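Local coordinates for protein lipid II:glycine glycyltransferase (Staphylococcus aureus, PDB 6SNR) that probably adds the first glycine of the pentaglycine bridge to the lysine of membrane-bound lipid II, taking it from glycyl-tRNA during peptidoglycan synthesis, at residues I72-V77 against Y141-M146; D225-L230 against M341-E346; K190-L195 against S211-I216. All coordinates share one frame; numbering follows the deposited sequence.

Contact 1 (I72-V77 against Y141-M146)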
loop_
_atom_site.group_PDB
_atom_site.type_symbol
_atom_site.label_atom_id
_atom_site.label_comp_id
_atom_site.label_asym_id
_atom_site.label_seq_id
_atom_site.Cartn_x
_atom_site.Cartn_y
_atom_site.Cartn_z
ATOM N N ILE A 72 6.099 -20.742 -0.980
ATOM C CA ILE A 72 6.301 -19.968 -2.225
ATOM C C ILE A 72 5.302 -18.827 -2.173
ATOM O O ILE A 72 4.223 -18.898 -2.765
ATOM C CB ILE A 72 6.155 -20.805 -3.507
ATOM C CG1 ILE A 72 7.034 -22.078 -3.424
ATOM C CG2 ILE A 72 6.498 -19.975 -4.756
ATOM C CD1 ILE A 72 7.065 -22.949 -4.652
ATOM N N SER A 73 5.677 -17.776 -1.448
ATOM C CA SER A 73 4.690 -16.698 -1.065
ATOM C C SER A 73 4.351 -15.834 -2.278
ATOM O O SER A 73 5.216 -15.132 -2.862
ATOM C CB SER A 73 5.256 -15.822 0.078
ATOM O OG SER A 73 6.562 -15.268 -0.213
ATOM N N ARG A 74 3.078 -15.893 -2.704
ATOM C CA ARG A 74 2.591 -15.268 -3.935
ATOM C C ARG A 74 3.285 -15.751 -5.235
ATOM O O ARG A 74 3.265 -15.089 -6.250
ATOM C CB ARG A 74 2.612 -13.733 -3.817
ATOM C CG ARG A 74 1.623 -13.202 -2.767
ATOM C CD ARG A 74 0.262 -13.171 -3.352
ATOM N NE ARG A 74 -0.735 -12.535 -2.469
ATOM C CZ ARG A 74 -1.854 -13.107 -2.026
ATOM N NH1 ARG A 74 -2.142 -14.372 -2.307
ATOM N NH2 ARG A 74 -2.701 -12.329 -1.303
ATOM N N GLY A 75 3.823 -16.970 -5.190
ATOM C CA GLY A 75 4.224 -17.713 -6.393
ATOM C C GLY A 75 3.371 -18.946 -6.560
ATOM O O GLY A 75 2.383 -19.107 -5.818
ATOM N N PHE A 76 3.704 -19.831 -7.518
ATOM C CA PHE A 76 4.679 -19.582 -8.579
ATOM C C PHE A 76 4.320 -18.393 -9.481
ATOM O O PHE A 76 3.140 -18.056 -9.677
ATOM C CB PHE A 76 4.749 -20.777 -9.545
ATOM C CG PHE A 76 4.800 -22.152 -8.910
ATOM C CD1 PHE A 76 5.973 -22.654 -8.352
ATOM C CD2 PHE A 76 3.674 -22.958 -8.906
ATOM C CE1 PHE A 76 6.042 -23.930 -7.856
ATOM C CE2 PHE A 76 3.726 -24.244 -8.402
ATOM C CZ PHE A 76 4.911 -24.738 -7.888
ATOM N N VAL A 77 5.329 -17.777 -10.071
ATOM C CA VAL A 77 5.163 -16.674 -11.028
ATOM C C VAL A 77 5.219 -17.255 -12.436
ATOM O O VAL A 77 6.296 -17.448 -13.038
ATOM C CB VAL A 77 6.165 -15.552 -10.808
ATOM C CG1 VAL A 77 5.895 -14.419 -11.788
ATOM C CG2 VAL A 77 6.107 -15.044 -9.375
ATOM N N TYR A 141 -5.482 -19.505 6.139
ATOM C CA TYR A 141 -4.385 -19.326 5.212
ATOM C C TYR A 141 -3.548 -18.111 5.583
ATOM O O TYR A 141 -3.962 -17.262 6.328
ATOM C CB TYR A 141 -4.891 -19.284 3.779
ATOM C CG TYR A 141 -6.349 -18.855 3.535
ATOM C CD1 TYR A 141 -6.695 -17.548 3.594
ATOM C CD2 TYR A 141 -7.314 -19.783 3.112
ATOM C CE1 TYR A 141 -7.967 -17.122 3.295
ATOM C CE2 TYR A 141 -8.625 -19.372 2.809
ATOM C CZ TYR A 141 -8.935 -18.038 2.936
ATOM O OH TYR A 141 -10.191 -17.609 2.600
ATOM N N ILE A 142 -2.314 -18.061 5.035
ATOM C CA ILE A 142 -1.341 -17.077 5.447
ATOM C C ILE A 142 -1.638 -15.647 4.956
ATOM O O ILE A 142 -1.563 -14.697 5.740
ATOM C CB ILE A 142 0.072 -17.507 5.003
ATOM C CG1 ILE A 142 0.421 -18.858 5.623
ATOM C CG2 ILE A 142 1.105 -16.452 5.385
ATOM C CD1 ILE A 142 1.778 -19.404 5.148
ATOM N N GLN A 143 -1.905 -15.509 3.684
ATOM C CA GLN A 143 -2.172 -14.206 3.102
ATOM C C GLN A 143 -3.673 -13.952 3.050
ATOM O O GLN A 143 -4.470 -14.880 3.012
ATOM C CB GLN A 143 -1.620 -14.086 1.691
ATOM C CG GLN A 143 -0.101 -14.297 1.568
ATOM C CD GLN A 143 0.730 -13.329 2.340
ATOM O OE1 GLN A 143 0.369 -12.141 2.500
ATOM N NE2 GLN A 143 1.882 -13.803 2.853
ATOM N N PRO A 144 -4.036 -12.667 2.967
ATOM C CA PRO A 144 -5.458 -12.411 2.637
ATOM C C PRO A 144 -5.821 -12.980 1.268
ATOM O O PRO A 144 -5.057 -12.916 0.283
ATOM C CB PRO A 144 -5.542 -10.888 2.599
ATOM C CG PRO A 144 -4.332 -10.351 3.311
ATOM C CD PRO A 144 -3.270 -11.429 3.128
ATOM N N ARG A 145 -7.021 -13.570 1.178
ATOM C CA ARG A 145 -7.549 -14.089 -0.066
ATOM C C ARG A 145 -8.372 -13.044 -0.800
ATOM O O ARG A 145 -8.761 -13.254 -1.926
ATOM C CB ARG A 145 -8.400 -15.370 0.183
ATOM C CG ARG A 145 -8.711 -16.106 -1.095
ATOM C CD ARG A 145 -9.420 -17.454 -0.900
ATOM N NE ARG A 145 -10.806 -17.274 -0.449
ATOM C CZ ARG A 145 -11.816 -16.994 -1.267
ATOM N NH1 ARG A 145 -11.614 -16.809 -2.559
ATOM N NH2 ARG A 145 -13.037 -16.830 -0.766
ATOM N N MET A 146 -8.677 -11.920 -0.127
ATOM C CA MET A 146 -9.318 -10.787 -0.757
ATOM C C MET A 146 -8.569 -9.528 -0.370
ATOM O O MET A 146 -8.241 -9.348 0.803
ATOM C CB MET A 146 -10.806 -10.694 -0.309
ATOM C CG MET A 146 -11.586 -11.938 -0.595
ATOM S SD MET A 146 -13.237 -11.853 0.212
ATOM C CE MET A 146 -13.740 -13.516 -0.133
HETATM O O HOH W 1 -4.690 -15.473 -1.697
HETATM O O HOH W 2 -0.443 -10.637 0.169
#

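Contact 2 (D225-L230 against M341-E346)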
loop_
_atom_site.group_PDB
_atom_site.type_symbol
_atom_site.label_atom_id
_atom_site.label_comp_id
_atom_site.label_asym_id
_atom_site.label_seq_id
_atom_site.Cartn_x
_atom_site.Cartn_y
_atom_site.Cartn_z
ATOM N N ASP A 225 11.621 0.384 -4.607
ATOM C CA ASP A 225 10.486 -0.493 -4.272
ATOM C C ASP A 225 9.884 -0.356 -2.883
ATOM O O ASP A 225 8.953 -1.100 -2.546
ATOM C CB ASP A 225 10.891 -1.958 -4.554
ATOM C CG ASP A 225 11.166 -2.195 -6.036
ATOM O OD1 ASP A 225 10.487 -1.564 -6.868
ATOM O OD2 ASP A 225 12.007 -3.069 -6.362
ATOM N N ALA A 226 10.411 0.559 -2.080
ATOM C CA ALA A 226 9.822 0.978 -0.809
ATOM C C ALA A 226 10.048 2.476 -0.695
ATOM O O ALA A 226 11.162 2.946 -0.929
ATOM C CB ALA A 226 10.431 0.280 0.346
ATOM N N GLU A 227 8.988 3.224 -0.351
ATOM C CA GLU A 227 9.120 4.642 -0.021
ATOM C C GLU A 227 8.297 4.982 1.209
ATOM O O GLU A 227 7.228 4.428 1.432
ATOM C CB GLU A 227 8.662 5.509 -1.186
ATOM C CG GLU A 227 9.378 5.177 -2.491
ATOM C CD GLU A 227 10.773 5.787 -2.595
ATOM O OE1 GLU A 227 11.137 6.679 -1.801
ATOM O OE2 GLU A 227 11.494 5.355 -3.506
ATOM N N LEU A 228 8.809 5.935 1.998
ATOM C CA LEU A 228 8.136 6.440 3.153
ATOM C C LEU A 228 7.591 7.832 2.851
ATOM O O LEU A 228 8.317 8.662 2.296
ATOM C CB LEU A 228 9.100 6.541 4.319
ATOM C CG LEU A 228 8.582 7.209 5.601
ATOM C CD1 LEU A 228 7.498 6.379 6.252
ATOM C CD2 LEU A 228 9.734 7.506 6.572
ATOM N N PHE A 229 6.328 8.064 3.196
ATOM C CA PHE A 229 5.714 9.403 3.001
ATOM C C PHE A 229 5.349 9.894 4.380
ATOM O O PHE A 229 4.896 9.102 5.205
ATOM C CB PHE A 229 4.477 9.335 2.085
ATOM C CG PHE A 229 4.805 9.032 0.676
ATOM C CD1 PHE A 229 5.061 7.729 0.293
ATOM C CD2 PHE A 229 4.923 10.032 -0.263
ATOM C CE1 PHE A 229 5.445 7.444 -0.986
ATOM C CE2 PHE A 229 5.266 9.738 -1.572
ATOM C CZ PHE A 229 5.535 8.416 -1.922
ATOM N N LEU A 230 5.501 11.213 4.611
ATOM C CA LEU A 230 5.129 11.837 5.883
ATOM C C LEU A 230 4.310 13.101 5.565
ATOM O O LEU A 230 4.626 13.829 4.590
ATOM C CB LEU A 230 6.387 12.221 6.629
ATOM C CG LEU A 230 7.297 11.126 7.126
ATOM C CD1 LEU A 230 8.527 11.711 7.801
ATOM C CD2 LEU A 230 6.542 10.234 8.078
ATOM N N MET A 341 -1.095 7.747 -4.377
ATOM C CA MET A 341 -1.633 7.152 -5.588
ATOM C C MET A 341 -1.040 7.830 -6.795
ATOM O O MET A 341 -0.642 7.174 -7.755
ATOM C CB MET A 341 -3.133 7.226 -5.621
ATOM C CG MET A 341 -3.839 6.308 -4.641
ATOM S SD MET A 341 -5.624 6.652 -4.715
ATOM C CE MET A 341 -6.250 5.539 -3.458
ATOM N N LYS A 342 -0.976 9.166 -6.774
ATOM C CA LYS A 342 -0.388 9.891 -7.895
ATOM C C LYS A 342 1.100 9.559 -8.079
ATOM O O LYS A 342 1.516 9.346 -9.220
ATOM C CB LYS A 342 -0.628 11.415 -7.760
ATOM C CG LYS A 342 -2.098 11.792 -7.943
ATOM C CD LYS A 342 -2.269 13.319 -7.862
ATOM C CE LYS A 342 -1.553 13.910 -6.650
ATOM N NZ LYS A 342 -1.765 15.385 -6.484
ATOM N N TYR A 343 1.867 9.475 -6.983
ATOM C CA TYR A 343 3.275 9.120 -7.016
ATOM C C TYR A 343 3.424 7.722 -7.610
ATOM O O TYR A 343 4.300 7.480 -8.445
ATOM C CB TYR A 343 3.906 9.117 -5.604
ATOM C CG TYR A 343 5.349 8.682 -5.611
ATOM C CD1 TYR A 343 5.707 7.354 -5.526
ATOM C CD2 TYR A 343 6.367 9.607 -5.751
ATOM C CE1 TYR A 343 7.025 6.968 -5.572
ATOM C CE2 TYR A 343 7.689 9.233 -5.796
ATOM C CZ TYR A 343 8.024 7.903 -5.666
ATOM O OH TYR A 343 9.337 7.492 -5.712
ATOM N N ALA A 344 2.573 6.824 -7.176
ATOM C CA ALA A 344 2.646 5.436 -7.629
ATOM C C ALA A 344 2.409 5.388 -9.149
ATOM O O ALA A 344 3.147 4.718 -9.891
ATOM C CB ALA A 344 1.632 4.557 -6.886
ATOM N N ARG A 345 1.371 6.084 -9.629
ATOM C CA ARG A 345 1.066 6.147 -11.059
ATOM C C ARG A 345 2.284 6.693 -11.834
ATOM O O ARG A 345 2.683 6.138 -12.888
ATOM C CB ARG A 345 -0.146 7.078 -11.301
ATOM C CG ARG A 345 -0.475 7.304 -12.780
ATOM C CD ARG A 345 -1.499 8.438 -12.992
ATOM N NE ARG A 345 -0.899 9.716 -12.595
ATOM C CZ ARG A 345 -1.565 10.747 -12.069
ATOM N NH1 ARG A 345 -2.883 10.710 -11.897
ATOM N NH2 ARG A 345 -0.883 11.820 -11.680
ATOM N N GLU A 346 2.891 7.750 -11.315
ATOM C CA GLU A 346 4.038 8.371 -11.997
ATOM C C GLU A 346 5.266 7.446 -12.039
ATOM O O GLU A 346 6.104 7.569 -12.945
ATOM C CB GLU A 346 4.350 9.744 -11.359
ATOM C CG GLU A 346 3.269 10.797 -11.651
ATOM C CD GLU A 346 2.891 10.868 -13.117
ATOM O OE1 GLU A 346 3.776 11.221 -13.929
ATOM O OE2 GLU A 346 1.730 10.542 -13.466
HETATM O O HOH W 3 10.158 4.889 -5.787
#

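Contact 3 (K190-L195 against S211-I216)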
loop_
_atom_site.group_PDB
_atom_site.type_symbol
_atom_site.label_atom_id
_atom_site.label_comp_id
_atom_site.label_asym_id
_atom_site.label_seq_id
_atom_site.Cartn_x
_atom_site.Cartn_y
_atom_site.Cartn_z
ATOM N N LYS A 190 11.858 7.208 12.190
ATOM C CA LYS A 190 11.725 7.455 13.626
ATOM C C LYS A 190 10.431 8.188 13.912
ATOM O O LYS A 190 9.685 7.761 14.777
ATOM C CB LYS A 190 12.911 8.220 14.208
ATOM C CG LYS A 190 14.147 7.358 14.446
ATOM C CD LYS A 190 15.296 8.146 15.070
ATOM C CE LYS A 190 14.889 8.814 16.381
ATOM N NZ LYS A 190 16.053 9.321 17.172
ATOM N N THR A 191 10.125 9.182 13.083
ATOM C CA THR A 191 8.806 9.837 13.078
ATOM C C THR A 191 7.693 8.819 12.798
ATOM O O THR A 191 6.674 8.741 13.505
ATOM C CB THR A 191 8.794 11.005 12.061
ATOM O OG1 THR A 191 9.758 12.007 12.466
ATOM C CG2 THR A 191 7.381 11.654 11.985
ATOM N N PHE A 192 7.873 7.999 11.769
ATOM C CA PHE A 192 6.857 6.992 11.475
ATOM C C PHE A 192 6.552 6.034 12.621
ATOM O O PHE A 192 5.411 5.699 12.920
ATOM C CB PHE A 192 7.310 6.191 10.246
ATOM C CG PHE A 192 6.285 5.215 9.779
ATOM C CD1 PHE A 192 5.111 5.664 9.211
ATOM C CD2 PHE A 192 6.482 3.849 9.940
ATOM C CE1 PHE A 192 4.159 4.788 8.770
ATOM C CE2 PHE A 192 5.503 2.959 9.529
ATOM C CZ PHE A 192 4.347 3.414 8.936
ATOM N N ALA A 193 7.602 5.536 13.272
ATOM C CA ALA A 193 7.382 4.583 14.360
ATOM C C ALA A 193 6.618 5.214 15.516
ATOM O O ALA A 193 5.821 4.537 16.182
ATOM C CB ALA A 193 8.720 4.033 14.850
ATOM N N GLU A 194 6.877 6.498 15.768
ATOM C CA GLU A 194 6.162 7.258 16.801
ATOM C C GLU A 194 4.675 7.356 16.463
ATOM O O GLU A 194 3.805 7.144 17.310
ATOM C CB GLU A 194 6.762 8.667 16.946
ATOM C CG GLU A 194 8.172 8.696 17.539
ATOM C CD GLU A 194 8.714 10.108 17.742
ATOM O OE1 GLU A 194 8.038 10.900 18.436
ATOM O OE2 GLU A 194 9.818 10.425 17.226
ATOM N N LEU A 195 4.375 7.680 15.208
ATOM C CA LEU A 195 3.002 7.734 14.769
ATOM C C LEU A 195 2.315 6.370 14.877
ATOM O O LEU A 195 1.139 6.267 15.227
ATOM C CB LEU A 195 2.938 8.259 13.318
ATOM C CG LEU A 195 3.349 9.707 13.091
ATOM C CD1 LEU A 195 3.464 9.995 11.604
ATOM C CD2 LEU A 195 2.332 10.641 13.732
ATOM N N SER A 211 13.003 -0.936 14.242
ATOM C CA SER A 211 13.848 -1.944 13.599
ATOM C C SER A 211 13.081 -2.809 12.600
ATOM O O SER A 211 13.634 -3.237 11.576
ATOM C CB SER A 211 14.490 -2.857 14.662
ATOM O OG SER A 211 15.395 -2.085 15.407
ATOM N N TYR A 212 11.818 -3.066 12.926
ATOM C CA TYR A 212 10.924 -3.846 12.083
ATOM C C TYR A 212 10.667 -3.128 10.744
ATOM O O TYR A 212 10.710 -3.731 9.666
ATOM C CB TYR A 212 9.606 -4.148 12.810
ATOM C CG TYR A 212 8.584 -4.822 11.912
ATOM C CD1 TYR A 212 7.693 -4.065 11.133
ATOM C CD2 TYR A 212 8.510 -6.200 11.823
ATOM C CE1 TYR A 212 6.777 -4.678 10.297
ATOM C CE2 TYR A 212 7.604 -6.818 10.992
ATOM C CZ TYR A 212 6.734 -6.054 10.235
ATOM O OH TYR A 212 5.820 -6.687 9.427
ATOM N N PHE A 213 10.445 -1.821 10.806
ATOM C CA PHE A 213 10.247 -1.044 9.595
ATOM C C PHE A 213 11.554 -0.803 8.825
ATOM O O PHE A 213 11.582 -0.778 7.596
ATOM C CB PHE A 213 9.474 0.252 9.935
ATOM C CG PHE A 213 8.128 -0.014 10.522
ATOM C CD1 PHE A 213 7.139 -0.611 9.757
ATOM C CD2 PHE A 213 7.837 0.311 11.833
ATOM C CE1 PHE A 213 5.907 -0.904 10.296
ATOM C CE2 PHE A 213 6.598 0.032 12.372
ATOM C CZ PHE A 213 5.627 -0.572 11.606
ATOM N N GLU A 214 12.659 -0.618 9.543
ATOM C CA GLU A 214 13.938 -0.459 8.917
ATOM C C GLU A 214 14.314 -1.714 8.081
ATOM O O GLU A 214 14.854 -1.574 7.018
ATOM C CB GLU A 214 15.000 -0.154 9.988
ATOM C CG GLU A 214 15.004 1.321 10.388
ATOM C CD GLU A 214 15.902 1.619 11.576
ATOM O OE1 GLU A 214 16.220 0.690 12.354
ATOM O OE2 GLU A 214 16.241 2.804 11.746
ATOM N N ASN A 215 13.962 -2.876 8.578
ATOM C CA ASN A 215 14.274 -4.154 7.914
ATOM C C ASN A 215 13.598 -4.234 6.548
ATOM O O ASN A 215 14.215 -4.544 5.539
ATOM C CB ASN A 215 13.771 -5.276 8.782
ATOM C CG ASN A 215 14.047 -6.646 8.196
ATOM O OD1 ASN A 215 15.199 -6.984 7.951
ATOM N ND2 ASN A 215 12.999 -7.445 8.017
ATOM N N ILE A 216 12.342 -3.849 6.516
ATOM C CA ILE A 216 11.644 -3.784 5.217
ATOM C C ILE A 216 12.176 -2.655 4.311
ATOM O O ILE A 216 12.512 -2.818 3.108
ATOM C CB ILE A 216 10.106 -3.736 5.439
ATOM C CG1 ILE A 216 9.659 -2.580 6.330
ATOM C CG2 ILE A 216 9.595 -4.999 6.115
ATOM C CD1 ILE A 216 8.196 -2.650 6.722
#

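Contact 1 (I72-V77 against Y141-M146)
R74 reaches across to the loop 141-146 with its guanidinium group, whose NH2 donates to P144 O at 2.9 Å. The bond is fairly straight (157° at the hydrogen); the carbonyl oxygen lies close to the guanidinium plane, and the nitrogen in turn lies in the carbonyl plane. Arginine suits this place because its chain is long enough to span the gap and its several N-H groups fan out in one plane. With CG beside the backbone N (chi1 -66°), the chain bends at chi2 and then extends to the loop. A water strengthens the grip: it accepts from R74 NH1 at 2.8 Å and donates to P144 O at 3.3 Å, so the carbonyl is approached by two donors.

Q143 meets the same group from above. Its CB sits over one guanidinium face near the rim, 3.6 Å from R74 NH2, while its own chain also folds at chi2. The amide plane is turned 56° from the guanidinium, and the ends are linked through a second water, which donates to Q143 OE1 at 2.9 Å and takes only a weak bond from R74 NH2. The other end of the amide, NE2, is hydrogen-bonded to Y71 OH. Within the loop, R145 NE donates to Y141 OH at 3.1 Å, tying together two side chains four residues apart.

In its own segment, R74 holds the third position of a type II beta turn, I72 to G75, closed by G75 N to I72 O; its backbone N is bound to D108. The turn interrupts strand 68-78 of the first mixed sheet of the FemABX fold, and R74 pins it to the connecting loop that leads from that sheet into strand 146-151 of the second.

Contact 2 (D225-L230 against M341-E346)
F229 presents the edge of its ring to the face of Y343 in a T-shaped pair. The planes stand 73° apart with centroids 5.3 Å from each other, and the atom that does most of the touching is F229 CZ, 3.7 Å from Y343 CG and thus nearer the rim of the tyrosine ring than its middle. Y343 has CG anti to its backbone N (chi1 177°), which swings the ring from the helix toward the strand. Phenylalanine serves as a purely apolar edge here, whereas tyrosine adds a hydroxyl that can reach further along the strand.

That hydroxyl provides the polar part. Y343 OH donates to a water at 2.7 Å, and the water donates in turn to E227 OE2, also at 2.7 Å; the direct separation of Y343 OH and E227 OE2 is 3.8 Å, so the water fills the step between them. It thereby gives the buried carboxylate oxygen a hydrogen-bond donor. The other oxygen, E227 OE1, has a long, weak ion pair with R183.

Strand 226-233 runs between strands 180-183 and 302-312 in the second mixed sheet, and E227 and F229 lie on the face covered by helix 332-347. V181 and R183 of strand 180-183 touch F229, R183 also touches Y343, and helix 210-220 packs against L228 from the opposite face.

Contact 3 (K190-L195 against S211-I216)
F192 drives its ring edge into the face of F213, joining helices 189-202 and 210-220, two successive helices that pack against the second mixed sheet of the FemABX fold. The rings form a T-shaped pair, with planes 85° apart and centroids separated by 5.2 Å.

Starting at its root, F192 CB points toward the other helix but is still well short of it, 6.3 Å from F213 CB. The first torsion places CG anti to the backbone N (chi1 -175°), which carries the ring away from its own helix. From CG the ring divides. On one side CD1 turns to the sheet and meets L228 CD1 at 3.9 Å; on the other, CD2 leads to CE2, the atom that makes the contact. CE1 and CZ close the ring, and neither comes as near to segment 211-216 as CE2 does; the ring as a whole also packs on L308 and Y320 of the sheet. A phenylalanine suits the spot because its flat, apolar ring can offer different edge atoms to the helix and to the strands at once.

F213 receives this edge. Its ring is sandwiched: F192 CE2 stands over one face, and on the opposite face Y212 CD1 lies above the rim. Y320 makes a further edge-to-face pair with F213. Both phenylalanines are buried, and nothing polar takes part in their meeting, so the contact of these two rings rests on shape and aromatic packing.

The placement of F192 CE2 is nearly central: it is 3.9 Å from F213 CD1, with CE1 at 4.0 Å and both CG and CZ at 4.1 Å, so that a single carbon sits over the middle of the ring.

Overall arrangement
Contacts 2 and 3 share one layered unit: the strand 226-233 carries E227 and F229 on the face under helix 332-347, while L228 and L230 face the helices of contact 3. Their centres lie about 17 Å apart and they touch, L230 CD2 coming within 4.2 Å of T191 CG2. Contact 1 stands apart, its centre about 23 Å from that of contact 2 and about 25 Å from that of contact 3, with nearest atoms about 14 and 10 Å away. It joins the first sheet to the chain entering the second, whereas the other two build the second half itself.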